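Local coordinates for 6-carboxyhexanoate--coa ligase (Bacillus subtilis, PDB 5FLG), which belongs to the 6-carboxyhexanoate--CoA ligase family and is modelled as a two-subunit assembly with phosphoaminophosphonic acid-adenylate ester, magnesium ions and pimelic acid bound, at residues A[35-40]-A[64-69]; A[50-53]-A[58-61]; A[97-102]-A[213-218]; A[136-139]-A[144-147]; A[159-162]-A[167-170]. One frame throughout, in Å; residues are numbered along the deposited sequence.

Overall arrangement
Interaction 1 lies on the three-stranded sheet at the subunit interface and interaction 2 at its border, joined by helix 40-52; their centres are 21 Å apart and both touch the second subunit. Interaction 2 also reaches phosphoaminophosphonic acid-adenylate ester through Lys-50, while interaction 4 meets the same ligand at its adenine and beta phosphate, the nearest atoms of the two contacts being about 6 Å apart. Interaction 3 sits on the seven-stranded sheet and sends Arg-214 to pimelic acid. Interaction 5, whose nearest atoms are about 5 Å from those of interaction 3, closes the turn before helix 170-184, with the Pro-167 side chain about 7 Å from pimelic acid. Interactions 3 and 1 lie on opposite sides of the chain's centre.

Interaction 1: A[35-40]-A[64-69]; sequences IPFHEM and IQFEEV
Met-40 lays the end of its side chain over one face of the Phe-66 ring, and this pair makes most of the contact. The methyl does the touching: CE of Met-40 is 3.6 Å from the centroid of the Phe-66 ring and 22° off its normal, a CH-pi contact displaced toward the rim. It comes nearest the root of the ring, with 3.4 Å between Met-40 CE and Phe-66 CG. The sulfur approaches obliquely, Met-40 SD standing 4.2 Å from the same centroid, which makes this a Met-aromatic contact as well. Bends at chi2 (54°) and chi3 (79°) curl the methionine chain and bring its methyl onto the ring. Phe-37 adds a lighter touch at the outer end of the ring, its CE1 4.3 Å from Phe-66 CZ, with the two rings meeting obliquely. Phe-37 also meets the ring of Tyr-9 and makes a cation-pi contact with Lys-58 of the second subunit, while Phe-66 packs on Met-62 of that subunit. The short 3-10 turn 37-39 links strand 26-36 to helix 40-52, with Glu-39 at the N-cap. Met-40, at the helix start, reaches across middle strand 8-17, touching Tyr-9 and Val-11, to meet Phe-66 on strand 61-68: the packing of a helix on one face of an antiparallel sheet, here a sheet that runs on into the second subunit.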
# COMPACT_ATOMS: atom_id res chain seq x y z
N ILE A 35 -13.28 4.61 7.35
CA ILE A 35 -13.28 6.01 7.73
C ILE A 35 -13.79 6.92 6.64
O ILE A 35 -13.73 6.58 5.45
CB ILE A 35 -11.85 6.49 8.07
CG1 ILE A 35 -10.91 6.17 6.90
CG2 ILE A 35 -11.38 5.86 9.36
CD1 ILE A 35 -9.76 7.18 6.76
N PRO A 36 -14.36 8.05 7.04
CA PRO A 36 -14.56 9.13 6.09
C PRO A 36 -13.25 9.74 5.62
O PRO A 36 -12.23 9.61 6.29
CB PRO A 36 -15.37 10.16 6.89
CG PRO A 36 -15.21 9.80 8.31
CD PRO A 36 -14.56 8.47 8.43
N PHE A 37 -13.33 10.48 4.52
CA PHE A 37 -12.16 10.83 3.78
C PHE A 37 -11.32 11.85 4.55
O PHE A 37 -10.11 11.90 4.39
CB PHE A 37 -12.55 11.39 2.42
CG PHE A 37 -11.36 11.59 1.50
CD1 PHE A 37 -10.80 10.52 0.85
CD2 PHE A 37 -10.81 12.85 1.34
CE1 PHE A 37 -9.73 10.70 -0.01
CE2 PHE A 37 -9.73 13.05 0.50
CZ PHE A 37 -9.19 11.97 -0.17
N HIS A 38 -11.96 12.67 5.37
CA HIS A 38 -11.24 13.70 6.11
C HIS A 38 -10.47 13.06 7.25
O HIS A 38 -9.61 13.70 7.86
CB HIS A 38 -12.21 14.76 6.65
CG HIS A 38 -13.28 14.21 7.54
ND1 HIS A 38 -13.10 13.98 8.88
CD2 HIS A 38 -14.56 13.86 7.27
CE1 HIS A 38 -14.22 13.53 9.41
NE2 HIS A 38 -15.14 13.50 8.46
N GLU A 39 -10.66 11.77 7.50
CA GLU A 39 -9.80 11.14 8.49
C GLU A 39 -8.56 10.45 7.94
O GLU A 39 -7.80 9.83 8.68
CB GLU A 39 -10.60 10.24 9.41
CG GLU A 39 -11.47 11.00 10.40
CD GLU A 39 -12.43 10.10 11.16
OE1 GLU A 39 -12.04 8.97 11.51
OE2 GLU A 39 -13.52 10.57 11.53
N MET A 40 -8.27 10.64 6.67
CA MET A 40 -7.29 9.82 5.98
C MET A 40 -5.87 10.08 6.53
O MET A 40 -5.08 9.14 6.75
CB MET A 40 -7.35 10.09 4.50
CG MET A 40 -6.55 9.11 3.66
SD MET A 40 -6.96 7.38 3.94
CE MET A 40 -8.48 7.28 2.97
N ILE A 64 0.35 0.05 2.71
CA ILE A 64 -0.81 0.73 3.25
C ILE A 64 -1.62 1.10 2.04
O ILE A 64 -1.08 1.58 1.05
CB ILE A 64 -0.46 2.05 3.99
CG1 ILE A 64 0.55 1.81 5.09
CG2 ILE A 64 -1.71 2.66 4.57
CD1 ILE A 64 0.83 3.02 5.99
N GLN A 65 -2.91 0.80 2.09
CA GLN A 65 -3.78 1.01 0.95
C GLN A 65 -5.10 1.61 1.42
O GLN A 65 -5.62 1.23 2.46
CB GLN A 65 -4.01 -0.33 0.25
CG GLN A 65 -5.11 -0.31 -0.79
CD GLN A 65 -5.47 -1.70 -1.30
OE1 GLN A 65 -6.64 -2.11 -1.25
NE2 GLN A 65 -4.48 -2.42 -1.80
N PHE A 66 -5.71 2.44 0.59
CA PHE A 66 -7.09 2.82 0.80
C PHE A 66 -7.90 2.73 -0.46
O PHE A 66 -7.37 2.82 -1.56
CB PHE A 66 -7.23 4.21 1.47
CG PHE A 66 -7.01 5.36 0.55
CD1 PHE A 66 -7.95 5.69 -0.40
CD2 PHE A 66 -5.96 6.27 0.81
CE1 PHE A 66 -7.76 6.79 -1.22
CE2 PHE A 66 -5.85 7.44 0.08
CZ PHE A 66 -6.74 7.70 -0.95
N GLU A 67 -9.18 2.43 -0.27
CA GLU A 67 -10.12 2.35 -1.38
C GLU A 67 -11.52 2.64 -0.92
O GLU A 67 -11.90 2.34 0.20
CB GLU A 67 -10.09 0.96 -2.00
CG GLU A 67 -10.74 -0.10 -1.12
CD GLU A 67 -10.47 -1.53 -1.56
OE1 GLU A 67 -10.13 -1.74 -2.75
OE2 GLU A 67 -10.65 -2.44 -0.71
N GLU A 68 -12.23 3.37 -1.75
CA GLU A 68 -13.63 3.62 -1.55
C GLU A 68 -14.42 2.34 -1.37
O GLU A 68 -14.25 1.38 -2.13
CB GLU A 68 -14.18 4.37 -2.76
CG GLU A 68 -15.56 4.95 -2.55
CD GLU A 68 -16.03 5.79 -3.73
OE1 GLU A 68 -15.27 5.99 -4.70
OE2 GLU A 68 -17.12 6.35 -3.60
N VAL A 69 -15.26 2.33 -0.36
CA VAL A 69 -16.23 1.25 -0.19
C VAL A 69 -17.54 1.60 -0.88
O VAL A 69 -18.16 2.62 -0.58
CB VAL A 69 -16.44 0.97 1.30
CG1 VAL A 69 -17.44 -0.17 1.49
CG2 VAL A 69 -15.11 0.61 1.92

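Interaction 2: A[50-53]-A[58-61]; sequences KGLS and KPDF. With ANP (phosphoaminophosphonic acid-adenylate ester), chain D.
Pro-59 turns its ring toward the last turn of helix 40-52 and takes the largest share of the buried surface. Its CG and CD meet the main chain of the helix: Pro-59 CD is 3.4 Å from Gly-51 O, and Pro-59 CG lies equally near that oxygen. These are carbon-to-oxygen van der Waals contacts of the ring methylenes with the carbonyl. Leu-52 starts off in the other direction, yet its CD2 branch returns to lie 4.1 Å from Pro-59 CG, the two side chains crossing at about a right angle. Leu-52 packs as well on Phe-37 of the second subunit, and Pro-59 on Ala-15 of strand 8-17, so the proline ring is held between the helix end and the sheet. Just beyond it the chain enters strand 61-68 through a classic beta bulge, in which Asp-60 and Phe-61 both face Ser-16 and the Asp-60 carboxylate accepts hydrogen bonds from the backbone nitrogens of Asn-18 and Gly-19, one on each oxygen. One residue ahead of Gly-51, the Lys-50 side chain runs out extended until a final bend at chi4 (81°) delivers its ammonium to phosphoaminophosphonic acid-adenylate ester. Lys-50 NZ donates to ligand O3G at 3.0 Å and more weakly to ligand O1G at 3.4 Å. Glu-174 forms a salt bridge to the same nitrogen, a second partner that probably helps to steer it.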
# COMPACT_ATOMS: atom_id res chain seq x y z
N LYS A 50 1.69 2.20 14.05
CA LYS A 50 1.40 0.91 14.62
C LYS A 50 2.34 -0.14 14.07
O LYS A 50 2.90 -0.95 14.81
CB LYS A 50 -0.05 0.59 14.27
CG LYS A 50 -0.48 -0.83 14.44
CD LYS A 50 -1.96 -0.87 14.05
CE LYS A 50 -2.51 -2.28 14.04
NZ LYS A 50 -2.83 -2.63 15.44
N GLY A 51 2.62 -0.06 12.79
CA GLY A 51 3.56 -0.98 12.19
C GLY A 51 5.03 -0.73 12.58
O GLY A 51 5.79 -1.69 12.73
N LEU A 52 5.40 0.54 12.77
CA LEU A 52 6.81 0.89 13.07
C LEU A 52 7.22 0.70 14.53
O LEU A 52 8.39 0.59 14.83
CB LEU A 52 7.11 2.33 12.68
CG LEU A 52 7.02 2.66 11.19
CD1 LEU A 52 7.41 4.11 10.98
CD2 LEU A 52 7.88 1.74 10.35
N SER A 53 6.27 0.65 15.45
CA SER A 53 6.64 0.58 16.85
C SER A 53 6.19 -0.75 17.44
O SER A 53 5.75 -0.81 18.57
CB SER A 53 5.96 1.73 17.60
OG SER A 53 4.55 1.58 17.50
N LYS A 58 10.96 -4.53 14.14
CA LYS A 58 10.92 -3.45 13.15
C LYS A 58 10.74 -4.04 11.75
O LYS A 58 11.46 -4.95 11.36
CB LYS A 58 12.23 -2.65 13.23
CG LYS A 58 12.63 -1.96 11.94
CD LYS A 58 14.08 -1.47 11.98
CE LYS A 58 14.67 -1.41 10.57
NZ LYS A 58 15.94 -0.64 10.57
N PRO A 59 9.74 -3.57 10.99
CA PRO A 59 9.50 -4.09 9.64
C PRO A 59 10.51 -3.60 8.61
O PRO A 59 11.14 -2.56 8.81
CB PRO A 59 8.10 -3.58 9.32
CG PRO A 59 7.95 -2.35 10.13
CD PRO A 59 8.75 -2.56 11.39
N ASP A 60 10.80 -4.43 7.62
CA ASP A 60 11.53 -3.96 6.44
C ASP A 60 10.64 -3.88 5.22
O ASP A 60 11.11 -3.57 4.12
CB ASP A 60 12.76 -4.83 6.12
CG ASP A 60 12.45 -6.29 6.08
OD1 ASP A 60 11.46 -6.70 5.41
OD2 ASP A 60 13.21 -7.05 6.72
N PHE A 61 9.34 -4.15 5.42
CA PHE A 61 8.38 -4.12 4.35
C PHE A 61 7.02 -3.72 4.90
O PHE A 61 6.63 -4.18 5.98
CB PHE A 61 8.26 -5.51 3.72
CG PHE A 61 7.20 -5.58 2.70
CD1 PHE A 61 5.87 -5.70 3.08
CD2 PHE A 61 7.50 -5.32 1.38
CE1 PHE A 61 4.88 -5.70 2.13
CE2 PHE A 61 6.51 -5.34 0.41
CZ PHE A 61 5.19 -5.49 0.80
PG ANP D . -1.18 -5.95 15.52
O1G ANP D . -0.33 -4.84 14.97
O2G ANP D . -0.55 -6.62 16.72
O3G ANP D . -2.61 -5.62 15.78
PB ANP D . -2.43 -8.23 14.08
O1B ANP D . -3.71 -7.47 14.07
O2B ANP D . -1.96 -9.08 12.96
N3B ANP D . -1.13 -7.10 14.26
PA ANP D . -3.30 -9.03 16.71
O1A ANP D . -2.57 -9.30 17.94
O2A ANP D . -4.22 -7.85 16.54
O3A ANP D . -2.33 -9.13 15.43
O5' ANP D . -4.19 -10.40 16.46
C5' ANP D . -3.71 -11.64 16.89
C4' ANP D . -3.91 -12.68 15.78
O4' ANP D . -5.30 -12.69 15.41
C3' ANP D . -3.13 -12.33 14.53
O3' ANP D . -1.85 -12.95 14.52
C2' ANP D . -3.97 -12.92 13.44
O2' ANP D . -3.73 -14.32 13.38
C1' ANP D . -5.36 -12.70 13.98
N9 ANP D . -5.89 -11.44 13.43
C8 ANP D . -5.54 -10.15 13.77
N7 ANP D . -6.32 -9.27 13.09
C5 ANP D . -7.13 -10.01 12.27
C6 ANP D . -8.16 -9.75 11.26
N6 ANP D . -8.51 -8.51 10.90
N1 ANP D . -8.77 -10.80 10.67
C2 ANP D . -8.43 -12.06 10.96
N3 ANP D . -7.56 -12.40 11.92
C4 ANP D . -6.82 -11.42 12.50

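Interaction 3: A[97-102]-A[213-218]; sequences RLLLEK and QRITAM. With PML (pimelic acid), chain C.
Helix 89-102 passes strand 211-215 at side-chain distance, with the CA atoms of Leu-99 and Gln-213 8.4 Å apart as the nearest backbone pair. Leu-99 spans this distance, its side chain pointing toward the strand. Its CD1 branch does all the touching: Leu-99 CD1 is 3.9 Å from Gln-213 CB, the two side chains crossing at about a right angle. The same methyl meets Ile-215 tip to tip, with 4.2 Å between Leu-99 CD1 and Ile-215 CD1. Gln-213 thus gives only its aliphatic root to the helix; a bend at chi2 (-79°) turns the amide aside, where OE1 accepts from Asn-84 ND2 and NE2 donates to the carbonyl of Met-210. Gln-213 and Ile-215 are two apart on the strand and face the helix together, whereas Arg-214 between them points away from it and ends at pimelic acid. There the guanidinium presents its NE side to one carboxylate, whose carbon C1 lies at its edge and in its plane. Arg-214 NE donates to ligand O11 at 3.0 Å with an angle of 167°, and Arg-214 NH2 to ligand O12 at 3.2 Å and 171°, a nearly straight pair of bonds that would help to fix the rotation of the acid group. Thr-83 holds NH1, and pimelic acid is also hydrogen-bonded to Tyr-200, Tyr-212, Ser-195 and Arg-171. The alternation is that of a strand in an alpha/beta layer: one face packs under a helix, and the other lines the pimelic acid pocket.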
# COMPACT_ATOMS: atom_id res chain seq x y z
N ARG A 97 -12.13 -23.12 27.17
CA ARG A 97 -12.66 -24.35 26.57
C ARG A 97 -14.04 -24.66 27.15
O ARG A 97 -14.91 -25.09 26.43
CB ARG A 97 -11.72 -25.54 26.80
CG ARG A 97 -10.48 -25.50 25.90
CD ARG A 97 -9.67 -26.80 25.97
NE ARG A 97 -9.03 -26.96 27.26
CZ ARG A 97 -7.81 -26.50 27.58
NH1 ARG A 97 -7.04 -25.90 26.69
NH2 ARG A 97 -7.34 -26.68 28.81
N LEU A 98 -14.25 -24.28 28.40
CA LEU A 98 -15.55 -24.37 29.06
C LEU A 98 -16.57 -23.44 28.39
O LEU A 98 -17.62 -23.90 27.95
CB LEU A 98 -15.39 -24.01 30.55
CG LEU A 98 -16.67 -24.01 31.40
CD1 LEU A 98 -17.38 -25.35 31.30
CD2 LEU A 98 -16.36 -23.68 32.85
N LEU A 99 -16.17 -22.19 28.17
CA LEU A 99 -17.01 -21.21 27.49
C LEU A 99 -17.33 -21.61 26.05
O LEU A 99 -18.43 -21.39 25.60
CB LEU A 99 -16.32 -19.84 27.45
CG LEU A 99 -16.12 -19.20 28.83
CD1 LEU A 99 -15.23 -17.96 28.79
CD2 LEU A 99 -17.47 -18.85 29.45
N LEU A 100 -16.35 -22.07 25.27
CA LEU A 100 -16.66 -22.55 23.91
C LEU A 100 -17.74 -23.65 23.95
O LEU A 100 -18.61 -23.69 23.08
CB LEU A 100 -15.41 -23.04 23.17
CG LEU A 100 -14.35 -21.96 22.85
CD1 LEU A 100 -13.01 -22.61 22.55
CD2 LEU A 100 -14.76 -21.08 21.67
N GLU A 101 -17.66 -24.55 24.92
CA GLU A 101 -18.59 -25.67 25.01
C GLU A 101 -20.00 -25.23 25.35
O GLU A 101 -20.95 -25.58 24.66
CB GLU A 101 -18.13 -26.71 26.03
CG GLU A 101 -18.52 -28.12 25.60
CD GLU A 101 -18.18 -29.19 26.63
OE1 GLU A 101 -17.05 -29.22 27.13
OE2 GLU A 101 -19.06 -30.01 26.94
N LYS A 102 -20.10 -24.38 26.35
CA LYS A 102 -21.33 -23.73 26.71
C LYS A 102 -21.93 -22.93 25.55
O LYS A 102 -23.14 -22.92 25.36
CB LYS A 102 -21.08 -22.84 27.92
CG LYS A 102 -22.34 -22.17 28.43
CD LYS A 102 -22.07 -21.35 29.68
CE LYS A 102 -23.36 -21.12 30.47
NZ LYS A 102 -23.38 -19.82 31.18
N GLN A 213 -16.04 -12.48 26.01
CA GLN A 213 -15.59 -12.95 27.30
C GLN A 213 -14.09 -12.82 27.35
O GLN A 213 -13.39 -13.64 26.78
CB GLN A 213 -16.01 -14.41 27.51
CG GLN A 213 -17.51 -14.61 27.65
CD GLN A 213 -18.02 -14.27 29.04
OE1 GLN A 213 -17.30 -14.36 30.03
NE2 GLN A 213 -19.27 -13.85 29.11
N ARG A 214 -13.59 -11.72 27.94
CA ARG A 214 -12.16 -11.53 28.04
C ARG A 214 -11.59 -12.48 29.07
O ARG A 214 -12.15 -12.65 30.13
CB ARG A 214 -11.85 -10.08 28.47
CG ARG A 214 -12.50 -9.06 27.59
CD ARG A 214 -12.26 -7.65 28.07
NE ARG A 214 -10.86 -7.29 27.93
CZ ARG A 214 -10.12 -6.78 28.91
NH1 ARG A 214 -10.62 -6.64 30.12
NH2 ARG A 214 -8.86 -6.44 28.68
N ILE A 215 -10.39 -13.00 28.81
CA ILE A 215 -9.71 -13.85 29.72
C ILE A 215 -8.29 -13.31 29.94
O ILE A 215 -7.49 -13.21 29.01
CB ILE A 215 -9.66 -15.28 29.15
CG1 ILE A 215 -11.09 -15.80 28.90
CG2 ILE A 215 -8.90 -16.18 30.10
CD1 ILE A 215 -11.17 -17.14 28.20
N THR A 216 -7.98 -12.91 31.18
CA THR A 216 -6.86 -11.99 31.39
C THR A 216 -5.46 -12.61 31.26
O THR A 216 -4.50 -11.91 31.01
CB THR A 216 -6.93 -11.28 32.74
OG1 THR A 216 -6.91 -12.24 33.80
CG2 THR A 216 -8.15 -10.41 32.81
N ALA A 217 -5.37 -13.93 31.30
CA ALA A 217 -4.14 -14.59 30.94
C ALA A 217 -4.44 -15.79 30.07
O ALA A 217 -5.10 -16.74 30.52
CB ALA A 217 -3.41 -15.04 32.20
N MET A 218 -3.83 -15.83 28.88
CA MET A 218 -4.10 -16.93 27.92
C MET A 218 -2.79 -17.57 27.43
O MET A 218 -2.80 -18.55 26.68
CB MET A 218 -4.90 -16.42 26.73
CG MET A 218 -6.36 -16.11 27.05
SD MET A 218 -7.33 -17.62 27.24
CE MET A 218 -7.77 -17.98 25.55
C1 PML C . -8.72 -7.60 24.90
O11 PML C . -9.97 -7.63 25.12
O12 PML C . -7.93 -6.99 25.71
C2 PML C . -8.16 -8.64 23.91
C3 PML C . -7.32 -8.12 22.76
C4 PML C . -6.23 -9.11 22.29
C5 PML C . -6.21 -9.39 20.80
C6 PML C . -4.83 -9.28 20.15
C7 PML C . -4.23 -7.88 20.32
O71 PML C . -4.85 -6.89 19.87
O72 PML C . -3.07 -7.77 20.80

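Interaction 4: A[136-139]-A[144-147]; sequences RMDQ and GVRV. With ANP (phosphoaminophosphonic acid-adenylate ester), chain D.
OD2 of Asp-138, whose CB packs against Val-145, is gripped by two groups: Arg-136 NH2 donates to it from 2.8 Å at 155°, on its syn lone pair, and Thr-140 OG1 is hydrogen-bonded to it as well. Arg-136 NE reaches Asp-138 OD1 at 2.9 Å, nearly straight at 168°, and the backbone nitrogen of Leu-128 bonds to it too. The guanidinium grips side-on with Asp-138 CG at its edge, but NE meets OD1 on the syn side about 30° out of the carboxylate plane, so the two groups are twisted against each other; such a surrounding would probably favour the ionised acid. Arg-136 NH2 donates further to Lys-141 O and comes within 4.2 Å of Gly-144 CA. Asp-138 CB lies 4.1 Å from Val-145 CG2, the apolar part of the contact. Past Val-145 the chain runs along phosphoaminophosphonic acid-adenylate ester. A bend at chi2 carries the Arg-146 guanidinium to the adenine, with one face over N7, while its edge turns to the beta phosphate. Arg-146 NH1 donates to ligand O2B at 3.1 Å and Arg-146 NH2 to ligand O1B at 3.2 Å; Glu-32 forms a salt bridge to NH2. Val-147 makes its hydrogen bonds to the base through its main chain, N donating to ligand N1 at 2.8 Å and O accepting from ligand N6 over the same distance, while its side chain packs beside N1. Paired backbone bonds to N1 and N6 are a common way of recognising adenine, and the turn braced by Arg-136 and Asp-138 leads into this side of the nucleotide pocket.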
# COMPACT_ATOMS: atom_id res chain seq x y z
N ARG A 136 -10.19 -27.86 9.52
CA ARG A 136 -10.04 -26.54 8.94
C ARG A 136 -10.74 -26.48 7.60
O ARG A 136 -10.68 -27.40 6.81
CB ARG A 136 -8.57 -26.19 8.77
CG ARG A 136 -8.35 -24.81 8.16
CD ARG A 136 -6.90 -24.36 8.31
NE ARG A 136 -6.75 -23.02 7.74
CZ ARG A 136 -5.60 -22.36 7.61
NH1 ARG A 136 -4.47 -22.92 7.99
NH2 ARG A 136 -5.59 -21.16 7.05
N MET A 137 -11.36 -25.36 7.34
CA MET A 137 -12.36 -25.27 6.30
C MET A 137 -11.86 -24.33 5.20
O MET A 137 -12.05 -24.56 4.04
CB MET A 137 -13.64 -24.75 6.97
CG MET A 137 -14.88 -24.65 6.12
SD MET A 137 -16.18 -23.90 7.14
CE MET A 137 -17.64 -24.48 6.27
N ASP A 138 -11.14 -23.28 5.57
CA ASP A 138 -10.59 -22.40 4.56
C ASP A 138 -9.33 -22.99 3.97
O ASP A 138 -8.61 -23.75 4.62
CB ASP A 138 -10.29 -21.02 5.14
CG ASP A 138 -9.10 -21.04 6.07
OD1 ASP A 138 -9.23 -21.56 7.19
OD2 ASP A 138 -7.99 -20.66 5.64
N GLN A 139 -9.00 -22.51 2.78
CA GLN A 139 -7.85 -22.98 2.06
C GLN A 139 -6.82 -21.87 1.88
O GLN A 139 -5.99 -21.96 1.00
CB GLN A 139 -8.30 -23.54 0.73
CG GLN A 139 -9.23 -24.74 0.88
CD GLN A 139 -9.95 -25.10 -0.41
OE1 GLN A 139 -9.34 -25.16 -1.47
NE2 GLN A 139 -11.26 -25.32 -0.32
N GLY A 144 -4.37 -17.01 5.96
CA GLY A 144 -5.52 -16.93 6.79
C GLY A 144 -6.57 -16.04 6.19
O GLY A 144 -6.42 -15.58 5.07
N VAL A 145 -7.71 -15.93 6.87
CA VAL A 145 -8.78 -15.09 6.39
C VAL A 145 -8.70 -13.81 7.17
O VAL A 145 -8.70 -13.84 8.40
CB VAL A 145 -10.16 -15.76 6.62
CG1 VAL A 145 -11.29 -14.79 6.32
CG2 VAL A 145 -10.30 -17.01 5.75
N ARG A 146 -8.65 -12.69 6.48
CA ARG A 146 -8.39 -11.41 7.13
C ARG A 146 -9.67 -10.58 7.14
O ARG A 146 -10.12 -10.13 6.12
CB ARG A 146 -7.27 -10.65 6.45
CG ARG A 146 -6.77 -9.45 7.27
CD ARG A 146 -5.81 -9.83 8.42
NE ARG A 146 -5.56 -8.66 9.27
CZ ARG A 146 -4.74 -8.58 10.32
NH1 ARG A 146 -4.01 -9.62 10.71
NH2 ARG A 146 -4.71 -7.45 11.04
N VAL A 147 -10.27 -10.44 8.30
CA VAL A 147 -11.48 -9.65 8.44
C VAL A 147 -11.14 -8.18 8.25
O VAL A 147 -10.15 -7.68 8.77
CB VAL A 147 -12.09 -9.87 9.83
CG1 VAL A 147 -13.37 -9.07 9.98
CG2 VAL A 147 -12.36 -11.37 10.03
PG ANP D . -1.18 -5.95 15.52
O1G ANP D . -0.33 -4.84 14.97
O2G ANP D . -0.55 -6.62 16.72
O3G ANP D . -2.61 -5.62 15.78
PB ANP D . -2.43 -8.23 14.08
O1B ANP D . -3.71 -7.47 14.07
O2B ANP D . -1.96 -9.08 12.96
N3B ANP D . -1.13 -7.10 14.26
PA ANP D . -3.30 -9.03 16.71
O1A ANP D . -2.57 -9.30 17.94
O2A ANP D . -4.22 -7.85 16.54
O3A ANP D . -2.33 -9.13 15.43
O5' ANP D . -4.19 -10.40 16.46
C5' ANP D . -3.71 -11.64 16.89
C4' ANP D . -3.91 -12.68 15.78
O4' ANP D . -5.30 -12.69 15.41
C3' ANP D . -3.13 -12.33 14.53
O3' ANP D . -1.85 -12.95 14.52
C2' ANP D . -3.97 -12.92 13.44
O2' ANP D . -3.73 -14.32 13.38
C1' ANP D . -5.36 -12.70 13.98
N9 ANP D . -5.89 -11.44 13.43
C8 ANP D . -5.54 -10.15 13.77
N7 ANP D . -6.32 -9.27 13.09
C5 ANP D . -7.13 -10.01 12.27
C6 ANP D . -8.16 -9.75 11.26
N6 ANP D . -8.51 -8.51 10.90
N1 ANP D . -8.77 -10.80 10.67
C2 ANP D . -8.43 -12.06 10.96
N3 ANP D . -7.56 -12.40 11.92
C4 ANP D . -6.82 -11.42 12.50

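Interaction 5: A[159-162]-A[167-170]; sequences KWAL and PAHS
Phi of -82° and psi of 55° at Ala-168 fold the chain into an inverse gamma turn, whose corner comes up against the methyl of Ala-161 on helix 154-164. The bond across the turn, from His-169 N to Pro-167 O, is weak although it measures 2.9 Å. Ala-161 points toward the corner: its CB lies 4.0 Å from Ala-168 CA. The two methyls are almost as near, Ala-161 CB to Ala-168 CB being 4.1 Å. The same methyl of Ala-161 also rests against the main chain one residue earlier, with Ala-161 CB 4.3 Å from Pro-167 C. Having nothing beyond CB, the two alanines let their backbones come close, 5.5 Å between the CA atoms of Ala-161 and Ala-168. Ala-168 also touches Phe-157 and Glu-158 on the same helix. Next to Ala-161, Trp-160 does not touch the turn; it makes an edge-to-face contact with Trp-254 and meets the ring of Trp-152. Beyond the turn, Pro-167 CB lies over one face of the His-169 ring, toward its rim. The turn thus lies between helix 154-164 and helix 170-184, N-capped by His-169, which carries Arg-171, Ile-172 and Ala-175 of the pimelic acid pocket. Methyl, alpha carbon and carbonyl carbon are all that meet between the two segments; their attraction is van der Waals packing without directional bonds, and the position of each partner is set by its backbone.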
# COMPACT_ATOMS: atom_id res chain seq x y z
N LYS A 159 -16.43 6.53 25.16
CA LYS A 159 -17.64 6.55 25.98
C LYS A 159 -18.03 5.16 26.42
O LYS A 159 -18.21 4.90 27.62
CB LYS A 159 -18.79 7.18 25.20
CG LYS A 159 -19.92 7.60 26.10
CD LYS A 159 -20.73 8.75 25.54
CE LYS A 159 -21.56 9.38 26.65
NZ LYS A 159 -22.38 10.53 26.18
N TRP A 160 -17.99 4.21 25.49
CA TRP A 160 -18.28 2.82 25.85
C TRP A 160 -17.32 2.28 26.92
O TRP A 160 -17.73 1.63 27.89
CB TRP A 160 -18.24 1.93 24.60
CG TRP A 160 -18.29 0.50 24.95
CD1 TRP A 160 -19.40 -0.30 24.99
CD2 TRP A 160 -17.18 -0.33 25.23
NE1 TRP A 160 -19.05 -1.57 25.38
CE2 TRP A 160 -17.69 -1.62 25.51
CE3 TRP A 160 -15.81 -0.11 25.32
CZ2 TRP A 160 -16.88 -2.69 25.83
CZ3 TRP A 160 -14.99 -1.17 25.67
CH2 TRP A 160 -15.52 -2.45 25.90
N ALA A 161 -16.04 2.57 26.79
CA ALA A 161 -15.10 2.01 27.73
C ALA A 161 -15.28 2.59 29.13
O ALA A 161 -15.18 1.88 30.13
CB ALA A 161 -13.70 2.24 27.24
N LEU A 162 -15.64 3.85 29.19
CA LEU A 162 -15.92 4.49 30.47
C LEU A 162 -17.09 3.80 31.14
O LEU A 162 -16.97 3.28 32.24
CB LEU A 162 -16.26 5.97 30.26
CG LEU A 162 -16.47 6.83 31.50
CD1 LEU A 162 -15.42 6.56 32.56
CD2 LEU A 162 -16.44 8.30 31.10
N PRO A 167 -10.51 -0.47 30.23
CA PRO A 167 -9.58 0.58 29.81
C PRO A 167 -9.74 0.89 28.33
O PRO A 167 -10.00 -0.01 27.54
CB PRO A 167 -8.19 -0.05 30.05
CG PRO A 167 -8.42 -1.31 30.81
CD PRO A 167 -9.82 -1.74 30.50
N ALA A 168 -9.56 2.15 27.96
CA ALA A 168 -9.80 2.61 26.60
C ALA A 168 -8.61 2.33 25.68
O ALA A 168 -8.13 3.22 25.00
CB ALA A 168 -10.10 4.10 26.62
N HIS A 169 -8.19 1.08 25.59
CA HIS A 169 -7.03 0.73 24.78
C HIS A 169 -7.41 0.39 23.36
O HIS A 169 -8.46 -0.25 23.10
CB HIS A 169 -6.30 -0.47 25.39
CG HIS A 169 -5.70 -0.18 26.73
ND1 HIS A 169 -5.54 -1.16 27.70
CD2 HIS A 169 -5.27 0.97 27.30
CE1 HIS A 169 -5.01 -0.62 28.78
NE2 HIS A 169 -4.84 0.67 28.57
N SER A 170 -6.53 0.79 22.44
CA SER A 170 -6.73 0.51 21.04
C SER A 170 -6.91 -0.98 20.73
O SER A 170 -7.61 -1.33 19.80
CB SER A 170 -5.54 1.00 20.25
OG SER A 170 -5.42 2.39 20.40